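Local coordinates for putative ferritin-like diiron-carboxylate protein TM1526 (Thermotoga maritima, PDB 1VJX), which is of unknown function but, as a rubrerythrin-like member of the ferritin superfamily, probably binds metal through carboxylates and may act as an oxidoreductase, at residues L19-A22 with I23-E27; E92-R96 with K97-L101; Y120-K123 with D124-N128; E144-R147 with K148-M152. All blocks are in the same frame, centred on the assembly; numbering follows the deposited sequence.

Contact 1 (L19-A22 with I23-E27); sequences LTVA and IRLEE
Ile23 N donates to Leu19 O at 2.8 Å, the shortest of the i to i+4 backbone bonds here; Arg24 N, Leu25 N and Glu26 N repeat the pattern onto Thr20, Val21 and Ala22. A water extends it at the surface: it accepts from Arg24 NE at 2.9 Å, lying at the edge of the guanidinium and in its plane, and donates to Thr20 O at 3.2 Å. That carbonyl therefore meets two donors, the other being Arg24 N. The extended run from CG to NE lays the Arg24 chain alongside Thr20, both pointing the same way, with NE 3.7 Å from Thr20 CG2. Thr20 turns this methyl anti to its own N (OG1 at chi1 -61°), while OG1 bonds back to Ser16 O.

All this belongs to helix 15-36 of a ferritin-like four-helix bundle. Glu26, bent at chi2 (-74°), takes its carboxylate inward, where OE1 bonds His58 ND1 and the carboxylates of Glu55 and Glu142 lie close, a cluster consistent with the metal-binding carboxylates of this superfamily. Along the helix, Ile23 CG1 lies tightly against Leu19 O, at 3.0 Å, and Val21 CG1 reaches Leu25 CD1 at 4.2 Å. Leu25 also touches Ser115 and Tyr119 of helix 101-125, whereas Ala22 and Ile23 rest on Phe62 of helix 43-68.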
loop_
_atom_site.group_PDB
_atom_site.type_symbol
_atom_site.label_atom_id
_atom_site.label_comp_id
_atom_site.label_asym_id
_atom_site.label_seq_id
_atom_site.Cartn_x
_atom_site.Cartn_y
_atom_site.Cartn_z
ATOM N N LEU A 19 6.996 -4.463 -8.858
ATOM C CA LEU A 19 6.577 -5.451 -7.854
ATOM C C LEU A 19 7.382 -5.314 -6.558
ATOM O O LEU A 19 6.814 -5.400 -5.486
ATOM C CB LEU A 19 6.745 -6.863 -8.330
ATOM C CG LEU A 19 5.644 -7.491 -9.115
ATOM C CD1 LEU A 19 6.220 -8.789 -9.653
ATOM C CD2 LEU A 19 4.366 -7.691 -8.226
ATOM N N THR A 20 8.694 -5.135 -6.664
ATOM C CA THR A 20 9.523 -4.988 -5.478
ATOM C C THR A 20 9.056 -3.757 -4.689
ATOM O O THR A 20 8.937 -3.780 -3.482
ATOM C CB THR A 20 10.981 -4.817 -5.868
ATOM O OG1 THR A 20 11.464 -5.975 -6.599
ATOM C CG2 THR A 20 11.843 -4.791 -4.622
ATOM N N VAL A 21 8.765 -2.683 -5.419
ATOM C CA VAL A 21 8.300 -1.454 -4.823
ATOM C C VAL A 21 6.963 -1.735 -4.127
ATOM O O VAL A 21 6.801 -1.368 -2.982
ATOM C CB VAL A 21 8.208 -0.327 -5.882
ATOM C CG1 VAL A 21 7.365 0.818 -5.377
ATOM C CG2 VAL A 21 9.596 0.193 -6.247
ATOM N N ALA A 22 6.073 -2.460 -4.805
ATOM C CA ALA A 22 4.725 -2.756 -4.303
ATOM C C ALA A 22 4.749 -3.664 -3.102
ATOM O O ALA A 22 3.959 -3.514 -2.170
ATOM C CB ALA A 22 3.874 -3.376 -5.404
ATOM N N ILE A 23 5.709 -4.584 -3.096
ATOM C CA ILE A 23 5.845 -5.474 -1.974
ATOM C C ILE A 23 6.180 -4.638 -0.755
ATOM O O ILE A 23 5.628 -4.853 0.321
ATOM C CB ILE A 23 6.901 -6.476 -2.254
ATOM C CG1 ILE A 23 6.420 -7.478 -3.307
ATOM C CG2 ILE A 23 7.350 -7.227 -0.960
ATOM C CD1 ILE A 23 7.580 -8.381 -3.819
ATOM N N ARG A 24 7.084 -3.676 -0.913
ATOM C CA ARG A 24 7.559 -2.927 0.246
ATOM C C ARG A 24 6.484 -1.975 0.805
ATOM O O ARG A 24 6.384 -1.830 2.026
ATOM C CB ARG A 24 8.853 -2.204 -0.068
ATOM C CG ARG A 24 9.971 -3.096 -0.143
ATOM C CD ARG A 24 11.177 -2.549 -0.862
ATOM N NE ARG A 24 12.209 -3.592 -1.100
ATOM C CZ ARG A 24 13.514 -3.499 -0.756
ATOM N NH1 ARG A 24 13.993 -2.436 -0.111
ATOM N NH2 ARG A 24 14.349 -4.495 -1.054
ATOM N N LEU A 25 5.665 -1.404 -0.086
ATOM C CA LEU A 25 4.597 -0.520 0.297
ATOM C C LEU A 25 3.565 -1.281 1.140
ATOM O O LEU A 25 3.127 -0.767 2.164
ATOM C CB LEU A 25 3.950 0.163 -0.926
ATOM C CG LEU A 25 4.842 1.140 -1.729
ATOM C CD1 LEU A 25 4.079 1.788 -2.900
ATOM C CD2 LEU A 25 5.462 2.221 -0.863
ATOM N N GLU A 26 3.244 -2.523 0.752
ATOM C CA GLU A 26 2.306 -3.359 1.510
ATOM C C GLU A 26 2.890 -3.821 2.846
ATOM O O GLU A 26 2.191 -3.860 3.852
ATOM C CB GLU A 26 1.856 -4.560 0.685
ATOM C CG GLU A 26 1.030 -4.185 -0.536
ATOM C CD GLU A 26 -0.395 -3.731 -0.241
ATOM O OE1 GLU A 26 -0.820 -3.792 0.924
ATOM O OE2 GLU A 26 -1.108 -3.330 -1.206
ATOM N N GLU A 27 4.166 -4.179 2.847
ATOM C CA GLU A 27 4.873 -4.522 4.084
ATOM C C GLU A 27 4.970 -3.328 5.049
ATOM O O GLU A 27 4.834 -3.479 6.255
ATOM C CB GLU A 27 6.285 -5.047 3.765
ATOM C CG GLU A 27 6.307 -6.391 3.033
ATOM C CD GLU A 27 7.705 -6.845 2.582
ATOM O OE1 GLU A 27 8.639 -6.026 2.452
ATOM O OE2 GLU A 27 7.891 -8.064 2.378
HETATM O O HOH W 1 10.711 -5.948 -1.899
#

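Contact 2 (E92-R96 with K97-L101); sequences EILRR and KDLTL
Arg96, Asp98 and Leu99 meet in the loop that leads into helix 101-125 of the ferritin-like bundle, just after a 3-10 turn at 93-95 and just before Thr100, the N-cap of that helix. The turn is closed by Arg96 N on Ile93 O at 2.8 Å. At the cap, Thr100 OG1 holds a backbone N of the helix's first turn, and Thr100 N bonds to Glu103 OE2, three residues on, in the manner of a capping box.

Arg96 bends at chi3 (40°), which turns its guanidinium toward Asp98 and Leu99. Asp98 OD1 sits above one face, 3.4 Å from Arg96 NH1, and the guanidinium and carboxylate planes stand 57° apart. No N-H points at this oxygen, making the pair a salt bridge of charges alone. The second partner is Glu103, whose OE2 makes a salt bridge with NH2, tying the arginine to the carboxylate that also accepts Thr100 N. A leucine in place of Arg96 would probably leave Asp98 without its countercharge and Glu103 without its salt bridge to this side chain.

Leu99 wedges between arginine and turn. Its CD1 lies 4.4 Å from Ile93 CD1 and 4.5 Å from Leu94 CD2, while its CD2 comes within 3.2 Å of Arg96 NE, meeting the guanidinium obliquely.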
loop_
_atom_site.group_PDB
_atom_site.type_symbol
_atom_site.label_atom_id
_atom_site.label_comp_id
_atom_site.label_asym_id
_atom_site.label_seq_id
_atom_site.Cartn_x
_atom_site.Cartn_y
_atom_site.Cartn_z
ATOM N N GLU A 92 9.796 8.576 14.361
ATOM C CA GLU A 92 9.823 9.681 15.307
ATOM C C GLU A 92 8.437 10.005 15.793
ATOM O O GLU A 92 8.178 9.992 16.982
ATOM C CB GLU A 92 10.450 10.950 14.700
ATOM C CG GLU A 92 11.950 10.861 14.400
ATOM C CD GLU A 92 12.807 10.384 15.576
ATOM O OE1 GLU A 92 12.735 10.965 16.699
ATOM O OE2 GLU A 92 13.601 9.427 15.363
ATOM N N ILE A 93 7.533 10.311 14.893
ATOM C CA ILE A 93 6.163 10.561 15.335
ATOM C C ILE A 93 5.549 9.364 16.064
ATOM O O ILE A 93 4.952 9.539 17.108
ATOM C CB ILE A 93 5.263 11.058 14.188
ATOM C CG1 ILE A 93 5.202 10.038 13.059
ATOM C CG2 ILE A 93 5.729 12.442 13.702
ATOM C CD1 ILE A 93 4.028 9.115 13.203
ATOM N N LEU A 94 5.743 8.152 15.567
ATOM C CA LEU A 94 5.218 6.970 16.248
ATOM C C LEU A 94 5.832 6.741 17.626
ATOM O O LEU A 94 5.383 5.872 18.367
ATOM C CB LEU A 94 5.406 5.709 15.400
ATOM C CG LEU A 94 4.661 5.634 14.059
ATOM C CD1 LEU A 94 4.912 4.281 13.459
ATOM C CD2 LEU A 94 3.182 5.856 14.164
ATOM N N ARG A 95 6.849 7.519 17.968
ATOM C CA ARG A 95 7.430 7.501 19.299
ATOM C C ARG A 95 6.552 8.336 20.267
ATOM O O ARG A 95 6.563 8.110 21.484
ATOM C CB ARG A 95 8.853 8.080 19.231
ATOM C CG ARG A 95 9.912 7.250 19.887
ATOM C CD ARG A 95 11.333 7.615 19.452
ATOM N NE ARG A 95 11.701 6.935 18.209
ATOM C CZ ARG A 95 12.796 6.170 18.029
ATOM N NH1 ARG A 95 13.701 5.988 19.014
ATOM N NH2 ARG A 95 12.984 5.589 16.838
ATOM N N ARG A 96 5.811 9.301 19.715
ATOM C CA ARG A 96 5.033 10.262 20.498
ATOM C C ARG A 96 3.874 9.596 21.212
ATOM O O ARG A 96 3.381 8.579 20.769
ATOM C CB ARG A 96 4.539 11.421 19.627
ATOM C CG ARG A 96 5.593 12.512 19.437
ATOM C CD ARG A 96 5.445 13.366 18.172
ATOM N NE ARG A 96 4.059 13.719 17.834
ATOM C CZ ARG A 96 3.375 14.752 18.316
ATOM N NH1 ARG A 96 3.913 15.590 19.210
ATOM N NH2 ARG A 96 2.127 14.943 17.911
ATOM N N LYS A 97 3.474 10.166 22.342
ATOM C CA LYS A 97 2.459 9.564 23.191
ATOM C C LYS A 97 1.140 10.340 23.153
ATOM O O LYS A 97 0.187 9.966 23.845
ATOM C CB LYS A 97 3.002 9.467 24.628
ATOM C CG LYS A 97 4.167 8.485 24.817
ATOM C CD LYS A 97 4.704 8.566 26.231
ATOM C CE LYS A 97 5.937 7.700 26.450
ATOM N NZ LYS A 97 6.717 8.106 27.670
ATOM N N ASP A 98 1.094 11.397 22.334
ATOM C CA ASP A 98 -0.066 12.302 22.246
ATOM C C ASP A 98 -0.537 12.539 20.820
ATOM O O ASP A 98 -0.990 13.638 20.491
ATOM C CB ASP A 98 0.277 13.664 22.848
ATOM C CG ASP A 98 1.457 14.316 22.166
ATOM O OD1 ASP A 98 2.012 13.708 21.236
ATOM O OD2 ASP A 98 1.931 15.417 22.506
ATOM N N LEU A 99 -0.440 11.525 19.971
ATOM C CA LEU A 99 -0.802 11.689 18.584
ATOM C C LEU A 99 -2.317 11.859 18.441
ATOM O O LEU A 99 -3.093 11.169 19.108
ATOM C CB LEU A 99 -0.329 10.486 17.761
ATOM C CG LEU A 99 1.186 10.251 17.635
ATOM C CD1 LEU A 99 1.423 9.052 16.733
ATOM C CD2 LEU A 99 1.922 11.450 17.069
ATOM N N THR A 100 -2.719 12.789 17.572
ATOM C CA THR A 100 -4.117 12.958 17.202
ATOM C C THR A 100 -4.460 12.046 16.024
ATOM O O THR A 100 -3.602 11.704 15.214
ATOM C CB THR A 100 -4.436 14.427 16.824
ATOM O OG1 THR A 100 -3.751 14.806 15.629
ATOM C CG2 THR A 100 -3.917 15.416 17.880
ATOM N N LEU A 101 -5.723 11.660 15.932
ATOM C CA LEU A 101 -6.178 10.812 14.831
ATOM C C LEU A 101 -5.990 11.537 13.511
ATOM O O LEU A 101 -5.550 10.940 12.539
ATOM C CB LEU A 101 -7.649 10.388 15.030
ATOM C CG LEU A 101 -8.189 9.351 14.020
ATOM C CD1 LEU A 101 -7.573 7.961 14.195
ATOM C CD2 LEU A 101 -9.730 9.290 14.110
#

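Contact 3 (Y120-K123 with D124-N128); sequences YELK and DGLVN
Leu122 and Leu126 touch in a local contact at the C-terminal turn of helix 101-125, where this helix of the ferritin-like bundle gives way to the short link to helix 129-156. The backbone bonds record the change. Asp124 N still makes a nearly straight i to i+4 bond to Tyr120 O (3.1 Å, N-H...O angle 168°), but Gly125 N goes mainly to Leu122 O, three residues back, at 3.0 Å, approaching from above the carbonyl plane. Leu126 N has two weak bonds, to Leu122 O and Lys123 O. Lys123 O is also reached by Gln132 NE2, a bond between the ends of the two helices, and Asn128 takes the N-cap position of the next one.

On the inner side, with CG anti to the backbone N (chi1 169°), Leu122 brings CD1 to 4.1 Å from Leu126 CG, the two side chains crossing at a slant. Leu122 also lies on Ile18 and Leu19 of helix 15-36 and Phe62 of helix 43-68; Leu126 rests on Val135 and Met65.

On the outer side, water replaces direct pairing: Lys123 NZ, curled back by bends at chi3 and chi4, stays 4.9 Å from Asp124 OD1. Two waters span the gap. Each donates to Asp124 OD1, at 2.7 and 2.8 Å, and accepts weakly from Lys123 NZ; the closer one also donates to Tyr120 O.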
loop_
_atom_site.group_PDB
_atom_site.type_symbol
_atom_site.label_atom_id
_atom_site.label_comp_id
_atom_site.label_asym_id
_atom_site.label_seq_id
_atom_site.Cartn_x
_atom_site.Cartn_y
_atom_site.Cartn_z
ATOM N N TYR A 120 -1.689 0.785 -9.733
ATOM C CA TYR A 120 -2.235 0.953 -11.061
ATOM C C TYR A 120 -1.108 0.812 -12.124
ATOM O O TYR A 120 -1.268 0.139 -13.125
ATOM C CB TYR A 120 -2.999 2.285 -11.210
ATOM C CG TYR A 120 -4.477 2.237 -10.789
ATOM C CD1 TYR A 120 -5.378 1.374 -11.416
ATOM C CD2 TYR A 120 -4.982 3.079 -9.792
ATOM C CE1 TYR A 120 -6.752 1.328 -11.045
ATOM C CE2 TYR A 120 -6.393 3.037 -9.408
ATOM C CZ TYR A 120 -7.249 2.152 -10.039
ATOM O OH TYR A 120 -8.598 2.081 -9.700
ATOM N N GLU A 121 0.050 1.409 -11.852
ATOM C CA GLU A 121 1.165 1.386 -12.787
ATOM C C GLU A 121 1.564 -0.020 -13.078
ATOM O O GLU A 121 1.713 -0.373 -14.242
ATOM C CB GLU A 121 2.332 2.234 -12.277
ATOM C CG GLU A 121 2.019 3.730 -12.442
ATOM C CD GLU A 121 2.990 4.677 -11.735
ATOM O OE1 GLU A 121 3.621 4.269 -10.741
ATOM O OE2 GLU A 121 3.122 5.842 -12.187
ATOM N N LEU A 122 1.679 -0.807 -12.007
ATOM C CA LEU A 122 2.023 -2.224 -12.030
ATOM C C LEU A 122 1.042 -3.065 -12.839
ATOM O O LEU A 122 1.442 -3.907 -13.669
ATOM C CB LEU A 122 2.036 -2.790 -10.594
ATOM C CG LEU A 122 2.134 -4.335 -10.511
ATOM C CD1 LEU A 122 3.414 -4.847 -11.219
ATOM C CD2 LEU A 122 2.050 -4.865 -9.076
ATOM N N LYS A 123 -0.236 -2.841 -12.591
ATOM C CA LYS A 123 -1.273 -3.520 -13.321
ATOM C C LYS A 123 -1.191 -3.315 -14.831
ATOM O O LYS A 123 -1.309 -4.270 -15.615
ATOM C CB LYS A 123 -2.630 -3.137 -12.807
ATOM C CG LYS A 123 -3.705 -4.076 -13.340
ATOM C CD LYS A 123 -5.112 -3.973 -12.656
ATOM C CE LYS A 123 -5.764 -2.640 -12.941
ATOM N NZ LYS A 123 -6.343 -2.617 -14.309
ATOM N N ASP A 124 -0.944 -2.080 -15.226
ATOM C CA ASP A 124 -0.723 -1.755 -16.630
ATOM C C ASP A 124 0.497 -2.448 -17.242
ATOM O O ASP A 124 0.560 -2.592 -18.434
ATOM C CB ASP A 124 -0.530 -0.262 -16.800
ATOM C CG ASP A 124 -1.827 0.482 -17.047
ATOM O OD1 ASP A 124 -2.947 -0.074 -16.779
ATOM O OD2 ASP A 124 -1.799 1.645 -17.522
ATOM N N GLY A 125 1.458 -2.861 -16.431
ATOM C CA GLY A 125 2.711 -3.461 -16.932
ATOM C C GLY A 125 2.674 -4.970 -17.020
ATOM O O GLY A 125 3.546 -5.607 -17.659
ATOM N N LEU A 126 1.696 -5.544 -16.324
ATOM C CA LEU A 126 1.444 -6.952 -16.391
ATOM C C LEU A 126 0.720 -7.242 -17.698
ATOM O O LEU A 126 -0.084 -6.433 -18.186
ATOM C CB LEU A 126 0.672 -7.435 -15.178
ATOM C CG LEU A 126 1.409 -7.329 -13.834
ATOM C CD1 LEU A 126 0.376 -7.395 -12.651
ATOM C CD2 LEU A 126 2.417 -8.395 -13.695
ATOM N N VAL A 127 1.074 -8.390 -18.272
ATOM C CA VAL A 127 0.610 -8.849 -19.571
ATOM C C VAL A 127 -0.277 -10.076 -19.386
ATOM O O VAL A 127 -1.225 -10.291 -20.139
ATOM C CB VAL A 127 1.845 -9.194 -20.476
ATOM C CG1 VAL A 127 1.596 -10.442 -21.348
ATOM C CG2 VAL A 127 2.232 -7.985 -21.338
ATOM N N ASN A 128 0.038 -10.877 -18.379
ATOM C CA ASN A 128 -0.754 -12.032 -18.022
ATOM C C ASN A 128 -2.071 -11.521 -17.391
ATOM O O ASN A 128 -2.045 -10.679 -16.488
ATOM C CB ASN A 128 0.053 -12.937 -17.082
ATOM C CG ASN A 128 -0.821 -13.875 -16.305
ATOM O OD1 ASN A 128 -2.050 -13.834 -16.467
ATOM N ND2 ASN A 128 -0.218 -14.731 -15.447
HETATM O O HOH W 2 -4.069 -0.119 -14.329
HETATM O O HOH W 3 -4.249 -2.565 -16.873
#

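Contact 4 (E144-R147 with K148-M152); sequences EHLR and KLLEM
The Arg147 guanidinium has Glu151 OE2 at its edge and in its plane, 3.1 Å from NH1, while the backbone N of Lys148 lies over one face. Carboxylate and guanidinium planes are 78° apart, and the NH1 bond is weak in angle (143°), so charge probably supplies much of this salt bridge. Both side chains leave the helix side by side; Arg147 then bends at chi3 (71°), which turns its flat end along the helix surface. There Arg147 NE makes a second, weak bond to Glu144 OE1 at 3.0 Å. Glu151 likewise has two partners, because its OE1 takes Lys148 NZ at 2.9 Å, head-on to the C-O bond. Glu144, Arg147, Lys148 and Glu151 thus form a salt-bridge network spanning two turns, with the like-charged Arg147 NH2 and Lys148 NZ 4.9 Å apart and the Glu151 carboxylate near both. An alanine at Glu151 is likely to leave these two cations facing each other without the shared carboxylate and the lysine tip free to turn.

The backbone beneath is regular, as in Leu149 N to His145 O at 2.9 Å, and Leu146 CG packs on Leu150 CD1 at 4.0 Å. This is part of helix 129-156 in the ferritin-like bundle: His145 leans on Leu51 and Glu55 of helix 43-68, and Leu149 on Leu105, Ala108 and Ile109 of helix 101-125.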
loop_
_atom_site.group_PDB
_atom_site.type_symbol
_atom_site.label_atom_id
_atom_site.label_comp_id
_atom_site.label_asym_id
_atom_site.label_seq_id
_atom_site.Cartn_x
_atom_site.Cartn_y
_atom_site.Cartn_z
ATOM N N GLU A 144 -10.904 0.741 -0.931
ATOM C CA GLU A 144 -11.741 0.637 0.282
ATOM C C GLU A 144 -11.013 1.030 1.584
ATOM O O GLU A 144 -11.640 1.521 2.499
ATOM C CB GLU A 144 -12.280 -0.787 0.450
ATOM C CG GLU A 144 -13.356 -1.189 -0.552
ATOM C CD GLU A 144 -14.591 -0.351 -0.441
ATOM O OE1 GLU A 144 -14.890 0.163 0.677
ATOM O OE2 GLU A 144 -15.261 -0.206 -1.487
ATOM N N HIS A 145 -9.703 0.779 1.677
ATOM C CA HIS A 145 -8.929 1.213 2.835
ATOM C C HIS A 145 -8.994 2.701 2.856
ATOM O O HIS A 145 -9.240 3.303 3.887
ATOM C CB HIS A 145 -7.449 0.846 2.727
ATOM C CG HIS A 145 -7.161 -0.607 2.896
ATOM N ND1 HIS A 145 -5.887 -1.091 3.163
ATOM C CD2 HIS A 145 -7.977 -1.686 2.849
ATOM C CE1 HIS A 145 -5.938 -2.407 3.252
ATOM N NE2 HIS A 145 -7.192 -2.792 3.072
ATOM N N LEU A 146 -8.722 3.287 1.696
ATOM C CA LEU A 146 -8.753 4.732 1.507
ATOM C C LEU A 146 -10.111 5.369 1.892
ATOM O O LEU A 146 -10.157 6.347 2.609
ATOM C CB LEU A 146 -8.405 5.084 0.058
ATOM C CG LEU A 146 -8.391 6.587 -0.214
ATOM C CD1 LEU A 146 -7.382 7.317 0.727
ATOM C CD2 LEU A 146 -8.128 6.841 -1.681
ATOM N N ARG A 147 -11.193 4.790 1.407
ATOM C CA ARG A 147 -12.532 5.236 1.767
ATOM C C ARG A 147 -12.733 5.197 3.283
ATOM O O ARG A 147 -13.378 6.100 3.866
ATOM C CB ARG A 147 -13.548 4.326 1.098
ATOM C CG ARG A 147 -15.001 4.607 1.437
ATOM C CD ARG A 147 -15.842 3.357 1.355
ATOM N NE ARG A 147 -15.516 2.442 2.466
ATOM C CZ ARG A 147 -16.025 2.560 3.693
ATOM N NH1 ARG A 147 -16.850 3.556 3.976
ATOM N NH2 ARG A 147 -15.703 1.694 4.645
ATOM N N LYS A 148 -12.197 4.150 3.924
ATOM C CA LYS A 148 -12.320 4.001 5.378
ATOM C C LYS A 148 -11.533 5.066 6.088
ATOM O O LYS A 148 -12.032 5.679 7.030
ATOM C CB LYS A 148 -11.864 2.622 5.843
ATOM C CG LYS A 148 -12.009 2.397 7.343
ATOM C CD LYS A 148 -13.453 2.285 7.764
ATOM C CE LYS A 148 -13.670 2.448 9.237
ATOM N NZ LYS A 148 -15.162 2.522 9.488
ATOM N N LEU A 149 -10.312 5.316 5.621
ATOM C CA LEU A 149 -9.507 6.425 6.134
ATOM C C LEU A 149 -10.204 7.800 5.998
ATOM O O LEU A 149 -10.152 8.620 6.898
ATOM C CB LEU A 149 -8.129 6.447 5.451
ATOM C CG LEU A 149 -7.192 5.240 5.644
ATOM C CD1 LEU A 149 -5.917 5.384 4.841
ATOM C CD2 LEU A 149 -6.827 5.035 7.095
ATOM N N LEU A 150 -10.865 8.054 4.883
ATOM C CA LEU A 150 -11.560 9.327 4.686
ATOM C C LEU A 150 -12.836 9.420 5.552
ATOM O O LEU A 150 -13.216 10.510 6.026
ATOM C CB LEU A 150 -11.872 9.519 3.199
ATOM C CG LEU A 150 -10.638 9.696 2.296
ATOM C CD1 LEU A 150 -10.970 9.467 0.811
ATOM C CD2 LEU A 150 -10.012 11.107 2.503
ATOM N N GLU A 151 -13.480 8.269 5.752
ATOM C CA GLU A 151 -14.635 8.137 6.645
ATOM C C GLU A 151 -14.253 8.465 8.105
ATOM O O GLU A 151 -14.933 9.222 8.765
ATOM C CB GLU A 151 -15.232 6.718 6.516
ATOM C CG GLU A 151 -16.383 6.384 7.460
ATOM C CD GLU A 151 -17.080 5.075 7.085
ATOM O OE1 GLU A 151 -16.630 3.990 7.523
ATOM O OE2 GLU A 151 -18.088 5.126 6.336
HETATM N N MSE A 152 -13.154 7.895 8.580
HETATM C CA MSE A 152 -12.609 8.206 9.897
HETATM C C MSE A 152 -12.199 9.676 10.017
HETATM O O MSE A 152 -12.494 10.318 11.022
HETATM C CB MSE A 152 -11.420 7.296 10.215
HETATM C CG MSE A 152 -11.792 5.851 10.467
HETATM SE SE MSE A 152 -10.219 4.688 10.600
HETATM C CE MSE A 152 -9.585 5.125 12.412
#

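The four contacts sample three bundle helices and the loop entering one of them. Contacts 1 and 3 touch through Leu19 CD2 and Leu122 CD2, 3.8 Å apart, joining helix 15-36 to the end of helix 101-125. At the other end, contacts 2 and 4 meet where Leu101 CD1 lies 3.9 Å from Met152 CE, a selenomethionine methyl. Contacts 2 and 3 fall on opposite sides of the chain's centre, with their own centres 36 Å apart. The probable metal-binding carboxylates lie between these ends: contact 1 supplies Glu26, near Glu55 and Glu142, and His145 of contact 4 packs on Glu55. Nearest atoms of contacts 1 and 4 are about 6 Å apart.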